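Long-range contacts in alginate lyase, family PL7 (PDB 4BE3), which cleaves alginate as an exolytic lyase of family PL7, probably by beta-elimination at the glycosidic bonds of its uronate chains: residues M11-G19 and T64-K72; K2-D12 and L27-V38. One frame throughout, in Å; residues are numbered along the deposited sequence.

Interaction 1: M11-G19 and T64-K72; sequences MDEWKILLG and TRTELGQKK. With SRT (S,R meso-tartaric acid), chain C.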
loop_
_atom_site.group_PDB
_atom_site.type_symbol
_atom_site.label_atom_id
_atom_site.label_comp_id
_atom_site.label_asym_id
_atom_site.label_seq_id
_atom_site.Cartn_x
_atom_site.Cartn_y
_atom_site.Cartn_z
ATOM N N MET A 11 7.228 -10.417 -10.403
ATOM C CA MET A 11 7.702 -9.557 -11.466
ATOM C C MET A 11 6.612 -8.638 -11.958
ATOM O O MET A 11 6.914 -7.463 -12.375
ATOM C CB MET A 11 8.408 -10.382 -12.519
ATOM C CG MET A 11 8.918 -9.541 -13.574
ATOM S SD MET A 11 10.690 -9.477 -13.373
ATOM C CE MET A 11 10.972 -8.420 -12.166
ATOM N N ASP A 12 5.318 -9.059 -11.790
ATOM C CA ASP A 12 4.280 -8.190 -12.330
ATOM C C ASP A 12 4.014 -7.012 -11.408
ATOM O O ASP A 12 3.239 -6.189 -11.718
ATOM C CB ASP A 12 2.939 -8.978 -12.502
ATOM C CG ASP A 12 2.386 -9.503 -11.181
ATOM O OD1 ASP A 12 2.911 -9.472 -10.070
ATOM O OD2 ASP A 12 1.303 -10.042 -11.243
ATOM N N GLU A 13 4.686 -6.906 -10.278
ATOM C CA GLU A 13 4.588 -5.746 -9.354
ATOM C C GLU A 13 5.626 -4.633 -9.658
ATOM O O GLU A 13 5.583 -3.590 -9.018
ATOM C CB GLU A 13 4.852 -6.293 -7.902
ATOM C CG GLU A 13 3.634 -7.141 -7.524
ATOM C CD GLU A 13 3.733 -7.603 -6.072
ATOM O OE1 GLU A 13 4.270 -6.851 -5.112
ATOM O OE2 GLU A 13 3.306 -8.772 -5.785
ATOM N N TRP A 14 6.439 -4.894 -10.651
ATOM C CA TRP A 14 7.479 -3.926 -11.078
ATOM C C TRP A 14 7.359 -3.442 -12.498
ATOM O O TRP A 14 6.931 -4.275 -13.366
ATOM C CB TRP A 14 8.835 -4.597 -11.013
ATOM C CG TRP A 14 9.213 -5.112 -9.622
ATOM C CD1 TRP A 14 9.173 -6.429 -9.185
ATOM C CD2 TRP A 14 9.928 -4.361 -8.561
ATOM N NE1 TRP A 14 9.733 -6.544 -7.942
ATOM C CE2 TRP A 14 10.179 -5.288 -7.500
ATOM C CE3 TRP A 14 10.315 -3.010 -8.411
ATOM C CZ2 TRP A 14 10.936 -4.945 -6.314
ATOM C CZ3 TRP A 14 10.996 -2.645 -7.209
ATOM C CH2 TRP A 14 11.280 -3.600 -6.184
ATOM N N LYS A 15 7.788 -2.185 -12.824
ATOM C CA LYS A 15 7.988 -1.746 -14.191
ATOM C C LYS A 15 9.529 -1.556 -14.300
ATOM O O LYS A 15 10.251 -1.658 -13.222
ATOM C CB LYS A 15 7.320 -0.424 -14.440
ATOM C CG LYS A 15 7.861 0.701 -13.559
ATOM C CD LYS A 15 7.055 1.977 -13.682
ATOM C CE LYS A 15 5.697 1.808 -12.967
ATOM N NZ LYS A 15 5.180 3.213 -12.754
ATOM N N ILE A 16 10.015 -1.359 -15.505
ATOM C CA ILE A 16 11.487 -1.161 -15.631
ATOM C C ILE A 16 11.784 0.050 -16.499
ATOM O O ILE A 16 10.965 0.402 -17.413
ATOM C CB ILE A 16 12.180 -2.497 -16.158
ATOM C CG1 ILE A 16 13.739 -2.549 -15.850
ATOM C CG2 ILE A 16 12.009 -2.633 -17.680
ATOM C CD1 ILE A 16 14.363 -3.902 -16.009
ATOM N N LEU A 17 12.967 0.670 -16.240
ATOM C CA LEU A 17 13.565 1.575 -17.248
ATOM C C LEU A 17 14.919 0.883 -17.566
ATOM O O LEU A 17 15.684 0.549 -16.597
ATOM C CB LEU A 17 13.757 2.965 -16.626
ATOM C CG LEU A 17 14.705 3.900 -17.454
ATOM C CD1 LEU A 17 14.045 4.029 -18.891
ATOM C CD2 LEU A 17 14.681 5.179 -16.669
ATOM N N LEU A 18 15.318 0.740 -18.837
ATOM C CA LEU A 18 16.632 0.185 -19.219
ATOM C C LEU A 18 17.608 1.265 -19.522
ATOM O O LEU A 18 17.186 2.446 -19.772
ATOM C CB LEU A 18 16.480 -0.654 -20.510
ATOM C CG LEU A 18 15.355 -1.738 -20.429
ATOM C CD1 LEU A 18 15.429 -2.458 -21.812
ATOM C CD2 LEU A 18 15.533 -2.790 -19.303
ATOM N N GLY A 19 18.875 0.868 -19.636
ATOM C CA GLY A 19 19.991 1.827 -19.868
ATOM C C GLY A 19 19.847 2.507 -21.232
ATOM O O GLY A 19 20.438 3.566 -21.428
ATOM N N THR A 64 22.412 6.933 -15.738
ATOM C CA THR A 64 21.721 5.935 -16.513
ATOM C C THR A 64 21.420 4.753 -15.627
ATOM O O THR A 64 22.148 4.487 -14.582
ATOM C CB THR A 64 22.707 5.502 -17.605
ATOM O OG1 THR A 64 22.950 6.713 -18.415
ATOM C CG2 THR A 64 22.079 4.395 -18.492
ATOM N N ARG A 65 20.279 4.080 -15.901
ATOM C CA ARG A 65 19.983 2.908 -14.993
ATOM C C ARG A 65 19.375 1.780 -15.856
ATOM O O ARG A 65 18.802 2.079 -16.910
ATOM C CB ARG A 65 18.963 3.331 -13.903
ATOM C CG ARG A 65 17.530 3.561 -14.448
ATOM C CD ARG A 65 16.653 4.258 -13.405
ATOM N NE ARG A 65 17.008 5.715 -13.356
ATOM C CZ ARG A 65 16.890 6.428 -12.258
ATOM N NH1 ARG A 65 16.665 5.781 -11.068
ATOM N NH2 ARG A 65 17.011 7.752 -12.274
ATOM N N THR A 66 19.495 0.554 -15.362
ATOM C CA THR A 66 18.553 -0.529 -15.792
ATOM C C THR A 66 17.963 -0.931 -14.474
ATOM O O THR A 66 18.716 -1.533 -13.601
ATOM C CB THR A 66 19.325 -1.659 -16.399
ATOM O OG1 THR A 66 19.912 -1.194 -17.632
ATOM C CG2 THR A 66 18.327 -2.810 -16.714
ATOM N N GLU A 67 16.700 -0.532 -14.172
ATOM C CA GLU A 67 16.309 -0.657 -12.722
ATOM C C GLU A 67 14.754 -0.833 -12.720
ATOM O O GLU A 67 14.027 -0.103 -13.479
ATOM C CB GLU A 67 16.666 0.722 -12.058
ATOM C CG GLU A 67 16.513 0.669 -10.529
ATOM C CD GLU A 67 16.816 1.998 -9.875
ATOM O OE1 GLU A 67 16.449 3.093 -10.439
ATOM O OE2 GLU A 67 17.348 1.921 -8.749
ATOM N N LEU A 68 14.334 -1.658 -11.799
ATOM C CA LEU A 68 12.831 -1.844 -11.589
ATOM C C LEU A 68 12.280 -0.723 -10.765
ATOM O O LEU A 68 13.000 -0.230 -9.835
ATOM C CB LEU A 68 12.695 -3.115 -10.798
ATOM C CG LEU A 68 13.302 -4.336 -11.385
ATOM C CD1 LEU A 68 12.900 -5.505 -10.429
ATOM C CD2 LEU A 68 12.662 -4.649 -12.777
ATOM N N GLY A 69 10.996 -0.351 -10.917
ATOM C CA GLY A 69 10.353 0.575 -9.991
ATOM C C GLY A 69 9.057 -0.147 -9.567
ATOM O O GLY A 69 8.341 -0.758 -10.435
ATOM N N GLN A 70 8.798 -0.073 -8.288
ATOM C CA GLN A 70 7.575 -0.780 -7.786
ATOM C C GLN A 70 6.326 0.005 -8.258
ATOM O O GLN A 70 6.194 1.246 -8.088
ATOM C CB GLN A 70 7.664 -0.787 -6.241
ATOM C CG GLN A 70 6.424 -1.333 -5.579
ATOM C CD GLN A 70 6.599 -1.224 -4.072
ATOM O OE1 GLN A 70 7.266 -0.238 -3.575
ATOM N NE2 GLN A 70 5.903 -2.083 -3.280
ATOM N N LYS A 71 5.311 -0.762 -8.774
ATOM C CA LYS A 71 4.110 -0.066 -9.339
ATOM C C LYS A 71 3.203 0.494 -8.253
ATOM O O LYS A 71 2.649 1.578 -8.420
ATOM C CB LYS A 71 3.334 -1.165 -10.080
ATOM C CG LYS A 71 4.002 -1.552 -11.379
ATOM C CD LYS A 71 3.139 -2.650 -12.060
ATOM C CE LYS A 71 3.827 -3.007 -13.366
ATOM N NZ LYS A 71 3.015 -4.091 -14.077
ATOM N N LYS A 72 3.034 -0.244 -7.153
ATOM C CA LYS A 72 2.093 0.215 -6.112
ATOM C C LYS A 72 2.811 1.109 -5.088
ATOM O O LYS A 72 3.751 0.620 -4.477
ATOM C CB LYS A 72 1.569 -1.010 -5.394
ATOM C CG LYS A 72 0.216 -0.621 -4.572
ATOM C CD LYS A 72 -0.493 -1.911 -4.155
ATOM C CE LYS A 72 -1.946 -1.661 -3.725
ATOM N NZ LYS A 72 -1.676 -1.020 -2.389
HETATM O O1 SRT C . 13.565 8.852 -10.993
HETATM O O11 SRT C . 13.637 6.822 -9.902
HETATM C C1 SRT C . 13.274 7.644 -10.766
HETATM C C2 SRT C . 12.428 6.835 -11.688
HETATM O O2 SRT C . 11.385 6.010 -11.120
HETATM C C3 SRT C . 12.589 7.065 -13.168
HETATM O O3 SRT C . 13.623 6.175 -13.199
HETATM C C4 SRT C . 11.465 6.788 -14.062
HETATM O O4 SRT C . 11.442 5.795 -14.781
HETATM O O41 SRT C . 10.447 7.474 -13.993
HETATM O O HOH W 1 3.655 -3.058 -7.144
HETATM O O HOH W 2 4.136 -4.186 -4.677
HETATM O O HOH W 3 5.466 -6.041 -14.680
HETATM O O HOH W 4 2.921 2.991 -10.766
HETATM O O HOH W 5 6.301 3.360 -9.853
#

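Interaction 2: K2-D12 and L27-V38; sequences KYPSELIPQMD and LVNYAKDDFFYV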
loop_
_atom_site.group_PDB
_atom_site.type_symbol
_atom_site.label_atom_id
_atom_site.label_comp_id
_atom_site.label_asym_id
_atom_site.label_seq_id
_atom_site.Cartn_x
_atom_site.Cartn_y
_atom_site.Cartn_z
ATOM N N LYS A 2 15.671 -18.525 -20.067
ATOM C CA LYS A 2 14.762 -17.987 -19.096
ATOM C C LYS A 2 14.609 -16.473 -19.127
ATOM O O LYS A 2 15.460 -15.755 -19.559
ATOM C CB LYS A 2 15.002 -18.432 -17.656
ATOM C CG LYS A 2 15.464 -19.896 -17.562
ATOM C CD LYS A 2 15.375 -20.168 -16.091
ATOM C CE LYS A 2 15.480 -21.664 -15.929
ATOM N NZ LYS A 2 15.127 -21.751 -14.508
ATOM N N TYR A 3 13.419 -16.033 -18.709
ATOM C CA TYR A 3 13.118 -14.632 -18.512
ATOM C C TYR A 3 13.316 -14.403 -16.970
ATOM O O TYR A 3 13.097 -15.264 -16.163
ATOM C CB TYR A 3 11.645 -14.358 -18.893
ATOM C CG TYR A 3 11.464 -14.367 -20.399
ATOM C CD1 TYR A 3 11.874 -13.236 -21.114
ATOM C CD2 TYR A 3 10.986 -15.529 -21.080
ATOM C CE1 TYR A 3 11.768 -13.234 -22.498
ATOM C CE2 TYR A 3 10.862 -15.539 -22.464
ATOM C CZ TYR A 3 11.241 -14.377 -23.164
ATOM O OH TYR A 3 11.206 -14.252 -24.556
ATOM N N PRO A 4 13.697 -13.193 -16.627
ATOM C CA PRO A 4 13.781 -12.789 -15.217
ATOM C C PRO A 4 12.495 -13.118 -14.475
ATOM O O PRO A 4 12.578 -13.489 -13.233
ATOM C CB PRO A 4 13.934 -11.275 -15.353
ATOM C CG PRO A 4 14.815 -11.154 -16.604
ATOM C CD PRO A 4 14.118 -12.109 -17.569
ATOM N N SER A 5 11.281 -13.096 -15.158
ATOM C CA SER A 5 10.051 -13.333 -14.405
ATOM C C SER A 5 10.041 -14.771 -13.899
ATOM O O SER A 5 9.286 -15.038 -12.977
ATOM C CB SER A 5 8.794 -13.104 -15.250
ATOM O OG SER A 5 8.947 -13.765 -16.542
ATOM N N GLU A 6 10.846 -15.642 -14.506
ATOM C CA GLU A 6 10.855 -17.022 -13.993
ATOM C C GLU A 6 11.566 -17.120 -12.658
ATOM O O GLU A 6 11.460 -18.124 -11.991
ATOM C CB GLU A 6 11.561 -17.945 -14.960
ATOM C CG GLU A 6 10.777 -18.044 -16.312
ATOM C CD GLU A 6 11.457 -18.905 -17.367
ATOM O OE1 GLU A 6 11.809 -20.083 -17.068
ATOM O OE2 GLU A 6 11.679 -18.361 -18.516
ATOM N N LEU A 7 12.381 -16.065 -12.347
ATOM C CA LEU A 7 13.159 -16.037 -11.018
ATOM C C LEU A 7 12.556 -15.122 -9.974
ATOM O O LEU A 7 12.883 -15.217 -8.858
ATOM C CB LEU A 7 14.595 -15.576 -11.327
ATOM C CG LEU A 7 15.410 -16.349 -12.319
ATOM C CD1 LEU A 7 16.860 -15.825 -12.619
ATOM C CD2 LEU A 7 15.374 -17.806 -11.913
ATOM N N ILE A 8 11.629 -14.261 -10.358
ATOM C CA ILE A 8 11.036 -13.290 -9.479
ATOM C C ILE A 8 9.508 -13.390 -9.648
ATOM O O ILE A 8 8.887 -12.775 -10.526
ATOM C CB ILE A 8 11.496 -11.851 -9.869
ATOM C CG1 ILE A 8 13.043 -11.751 -9.743
ATOM C CG2 ILE A 8 10.826 -10.761 -8.938
ATOM C CD1 ILE A 8 13.477 -10.347 -10.204
ATOM N N PRO A 9 8.900 -14.013 -8.717
ATOM C CA PRO A 9 7.472 -14.294 -8.841
ATOM C C PRO A 9 6.626 -13.071 -8.759
ATOM O O PRO A 9 5.464 -13.115 -9.184
ATOM C CB PRO A 9 7.201 -15.164 -7.642
ATOM C CG PRO A 9 8.467 -15.626 -7.087
ATOM C CD PRO A 9 9.597 -14.832 -7.708
ATOM N N GLN A 10 7.134 -11.981 -8.140
ATOM C CA GLN A 10 6.385 -10.766 -8.157
ATOM C C GLN A 10 6.794 -9.866 -9.277
ATOM O O GLN A 10 6.588 -8.641 -9.181
ATOM C CB GLN A 10 6.730 -10.013 -6.816
ATOM C CG GLN A 10 6.116 -10.839 -5.637
ATOM C CD GLN A 10 6.647 -10.189 -4.336
ATOM O OE1 GLN A 10 7.822 -9.804 -4.283
ATOM N NE2 GLN A 10 5.852 -10.141 -3.351
ATOM N N MET A 11 7.228 -10.417 -10.403
ATOM C CA MET A 11 7.702 -9.557 -11.466
ATOM C C MET A 11 6.612 -8.638 -11.958
ATOM O O MET A 11 6.914 -7.463 -12.375
ATOM C CB MET A 11 8.408 -10.382 -12.519
ATOM C CG MET A 11 8.918 -9.541 -13.574
ATOM S SD MET A 11 10.690 -9.477 -13.373
ATOM C CE MET A 11 10.972 -8.420 -12.166
ATOM N N ASP A 12 5.318 -9.059 -11.790
ATOM C CA ASP A 12 4.280 -8.190 -12.330
ATOM C C ASP A 12 4.014 -7.012 -11.408
ATOM O O ASP A 12 3.239 -6.189 -11.718
ATOM C CB ASP A 12 2.939 -8.978 -12.502
ATOM C CG ASP A 12 2.386 -9.503 -11.181
ATOM O OD1 ASP A 12 2.911 -9.472 -10.070
ATOM O OD2 ASP A 12 1.303 -10.042 -11.243
ATOM N N LEU A 27 6.323 -6.941 -17.221
ATOM C CA LEU A 27 7.708 -7.539 -17.281
ATOM C C LEU A 27 7.670 -8.987 -17.240
ATOM O O LEU A 27 8.665 -9.700 -17.278
ATOM C CB LEU A 27 8.609 -6.992 -16.047
ATOM C CG LEU A 27 8.863 -5.488 -16.108
ATOM C CD1 LEU A 27 9.687 -5.173 -14.827
ATOM C CD2 LEU A 27 9.563 -5.132 -17.394
ATOM N N VAL A 28 6.432 -9.527 -17.228
ATOM C CA VAL A 28 6.372 -10.989 -17.376
ATOM C C VAL A 28 6.837 -11.430 -18.755
ATOM O O VAL A 28 6.333 -10.833 -19.856
ATOM C CB VAL A 28 4.946 -11.537 -17.039
ATOM C CG1 VAL A 28 4.876 -13.032 -17.391
ATOM C CG2 VAL A 28 4.681 -11.418 -15.517
ATOM N N ASN A 29 7.732 -12.450 -18.801
ATOM C CA ASN A 29 8.349 -12.866 -20.064
ATOM C C ASN A 29 8.918 -11.720 -20.863
ATOM O O ASN A 29 8.619 -11.569 -22.072
ATOM C CB ASN A 29 7.350 -13.651 -20.904
ATOM C CG ASN A 29 6.902 -14.899 -20.173
ATOM O OD1 ASN A 29 7.727 -15.486 -19.422
ATOM N ND2 ASN A 29 5.601 -15.305 -20.313
ATOM N N TYR A 30 9.766 -10.896 -20.208
ATOM C CA TYR A 30 10.412 -9.782 -20.914
ATOM C C TYR A 30 11.848 -9.803 -20.633
ATOM O O TYR A 30 12.203 -9.969 -19.453
ATOM C CB TYR A 30 9.813 -8.512 -20.432
ATOM C CG TYR A 30 10.515 -7.313 -21.087
ATOM C CD1 TYR A 30 10.231 -6.959 -22.373
ATOM C CD2 TYR A 30 11.528 -6.598 -20.373
ATOM C CE1 TYR A 30 10.864 -5.865 -23.023
ATOM C CE2 TYR A 30 12.107 -5.493 -20.964
ATOM C CZ TYR A 30 11.787 -5.148 -22.284
ATOM O OH TYR A 30 12.422 -4.089 -22.872
ATOM N N ALA A 31 12.688 -9.662 -21.664
ATOM C CA ALA A 31 14.146 -9.509 -21.399
ATOM C C ALA A 31 14.639 -8.616 -22.499
ATOM O O ALA A 31 13.955 -8.444 -23.549
ATOM C CB ALA A 31 14.898 -10.872 -21.417
ATOM N N LYS A 32 15.844 -8.041 -22.308
ATOM C CA LYS A 32 16.442 -7.401 -23.419
ATOM C C LYS A 32 17.917 -7.610 -23.235
ATOM O O LYS A 32 18.525 -7.283 -22.162
ATOM C CB LYS A 32 16.087 -5.915 -23.431
ATOM C CG LYS A 32 16.939 -5.320 -24.566
ATOM C CD LYS A 32 16.159 -4.561 -25.584
ATOM C CE LYS A 32 16.008 -3.107 -25.201
ATOM N NZ LYS A 32 16.145 -2.428 -26.526
ATOM N N ASP A 33 18.544 -8.214 -24.249
ATOM C CA ASP A 33 19.950 -8.517 -24.241
ATOM C C ASP A 33 20.776 -7.251 -23.872
ATOM O O ASP A 33 20.437 -6.095 -24.295
ATOM C CB ASP A 33 20.432 -8.846 -25.677
ATOM C CG ASP A 33 19.923 -10.210 -26.169
ATOM O OD1 ASP A 33 19.377 -10.994 -25.433
ATOM O OD2 ASP A 33 20.192 -10.475 -27.341
ATOM N N ASP A 34 21.851 -7.515 -23.133
ATOM C CA ASP A 34 22.762 -6.405 -22.634
ATOM C C ASP A 34 22.164 -5.470 -21.597
ATOM O O ASP A 34 22.883 -4.506 -21.257
ATOM C CB ASP A 34 23.213 -5.501 -23.775
ATOM C CG ASP A 34 24.185 -6.191 -24.720
ATOM O OD1 ASP A 34 24.692 -7.342 -24.407
ATOM O OD2 ASP A 34 24.377 -5.544 -25.784
ATOM N N PHE A 35 20.912 -5.652 -21.152
ATOM C CA PHE A 35 20.373 -4.753 -20.105
ATOM C C PHE A 35 19.737 -5.570 -19.025
ATOM O O PHE A 35 19.958 -5.326 -17.862
ATOM C CB PHE A 35 19.332 -3.795 -20.667
ATOM C CG PHE A 35 19.955 -2.834 -21.701
ATOM C CD1 PHE A 35 20.726 -1.763 -21.296
ATOM C CD2 PHE A 35 19.748 -3.058 -23.059
ATOM C CE1 PHE A 35 21.312 -0.910 -22.271
ATOM C CE2 PHE A 35 20.334 -2.220 -24.027
ATOM C CZ PHE A 35 21.107 -1.164 -23.637
ATOM N N PHE A 36 18.823 -6.495 -19.411
ATOM C CA PHE A 36 17.914 -7.039 -18.355
ATOM C C PHE A 36 17.631 -8.455 -18.766
ATOM O O PHE A 36 16.918 -8.663 -19.792
ATOM C CB PHE A 36 16.606 -6.277 -18.285
ATOM C CG PHE A 36 15.576 -6.868 -17.279
ATOM C CD1 PHE A 36 15.871 -7.063 -15.890
ATOM C CD2 PHE A 36 14.305 -7.261 -17.775
ATOM C CE1 PHE A 36 14.874 -7.572 -15.023
ATOM C CE2 PHE A 36 13.325 -7.753 -16.905
ATOM C CZ PHE A 36 13.631 -7.969 -15.590
ATOM N N TYR A 37 18.296 -9.404 -18.130
ATOM C CA TYR A 37 18.286 -10.792 -18.706
ATOM C C TYR A 37 18.724 -11.732 -17.620
ATOM O O TYR A 37 19.073 -11.331 -16.541
ATOM C CB TYR A 37 19.203 -11.004 -19.907
ATOM C CG TYR A 37 20.643 -10.533 -19.677
ATOM C CD1 TYR A 37 20.975 -9.182 -19.950
ATOM C CD2 TYR A 37 21.628 -11.399 -19.208
ATOM C CE1 TYR A 37 22.315 -8.743 -19.769
ATOM C CE2 TYR A 37 22.950 -10.970 -19.055
ATOM C CZ TYR A 37 23.268 -9.660 -19.324
ATOM O OH TYR A 37 24.614 -9.251 -19.123
ATOM N N VAL A 38 18.668 -13.016 -17.892
ATOM C CA VAL A 38 18.981 -14.038 -16.860
ATOM C C VAL A 38 20.349 -14.600 -17.205
ATOM O O VAL A 38 20.653 -14.804 -18.406
ATOM C CB VAL A 38 17.967 -15.238 -16.864
ATOM C CG1 VAL A 38 18.497 -16.310 -15.915
ATOM C CG2 VAL A 38 16.592 -14.676 -16.378
HETATM O O HOH W 6 16.774 -13.447 -20.170
HETATM O O HOH W 7 10.896 -11.147 -17.323
HETATM O O HOH W 8 7.790 -15.984 -16.610
#

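Interaction 1: M11-G19 and T64-K72
K15 pairs with G69, and L17 with E67, through two-way backbone bonds that join strands 14-17 and 65-70 as antiparallel neighbours. K15 N gives a bond of 2.8 Å to G69 O. W14-Q70 and I16-L68 are the non-hydrogen-bonded pairs between them. Past the strand end, K71 N donates to E13 O at 2.9 Å, a nearly straight bond (172° at the hydrogen). The extended K71 side chain runs back along E13, and its NZ meets D12 O from above the carbonyl plane. K71 NZ also bonds to E25 O.

Apolar contacts fill the face of W14, I16 and L68. L68 CD1 sits over the five-membered ring of W14, 3.8 Å from its centroid, a CH-pi contact. The other branch, L68 CD2, touches I16 CD1 at 3.7 Å. M11 CE meets L68 CD1 at 3.9 Å on the same side of the W14 ring, their side chains crossing at about a right angle.

The opposite face carries L17 and E67, with R65 beside them, and borders the ligand pocket. R65 NH1 binds E67 OE1 at 2.8 Å in the guanidinium plane, a salt bridge. The bend at chi3 (77°) turns the guanidinium under the tartrate, whose O3 lies over its centre. L17 CD2 also comes within 3.8 Å of tartrate O3. E67 OE1 also forms a salt bridge with K257 of the pocket.

Strand 65-70 is thus an inner strand of the curved sheet, between strand 14-17 and strands 254-258 and 260-262. F49 of strand 44-52, in the other sheet, packs on L68.

Interaction 2: K2-D12 and L27-V38
K2 and V38 meet at the start of the segment, where K2 O lies 3.5 Å from V38 CG2. A water also joins K2 O to V38 N. Y3 lays one ring face over N29: N29 C lies above the rim, and N29 CB makes a CH-pi contact 4.2 Å from the ring centroid. A31 N lies at the ring edge, in plane.

P4 fits between V38 and F36. Its CG stands over the F36 ring at 3.8 Å from the centroid, 18° off the normal, and its CB touches F36 CZ. P4 CD reaches V38 CG2 at 3.8 Å. F36 CG is anti to the backbone N (chi1 175°), which swings the ring back to the proline.

S5 supplies the direct hydrogen bond between the segments. N29 N donates to S5 OG at 2.9 Å, with 163° at the hydrogen. One water accepts hydrogen bonds from S5 N and Y30 N and donates one to L27 O. Another water donates to N29 OD1, but its very short approach to S5 OG is doubtful.

L7 meets V38 tip to tip, CD1 to CG1 at 3.7 Å. The chain then turns away through a type I turn from I8 to M11 and returns with M11. M11 CG packs on L27 CB at 3.6 Å. Its SD comes to the edge of the F36 ring, in plane, a Met-aromatic contact.

The contact therefore combines two chemistries. P4, M11 and F36 make an apolar inner part, while S5, N29 and the waters form a hydrated rim. Two waters bridge backbone groups of both segments, so part of the polar contact runs through solvent rather than directly.

In the fold
The two contacts lie side by side, their centres about 11 Å apart, on the same side of the chain's centre. Their segments alternate along the chain: 2-12, 11-19, 27-38, 64-72, with M11 and D12 common to both. Interaction 1 lies within the sheet that carries the tartrate pocket. Interaction 2 covers the neighbouring edge, where strand 36-41 begins the second sheet as an outermost strand. I16 CD1 meets F36 CG at 3.4 Å, which joins the two contacts through apolar packing. Together they tie the N-terminal loop to both sheets of the beta-jelly-roll fold known for family PL7, with only interaction 1 reaching the pocket.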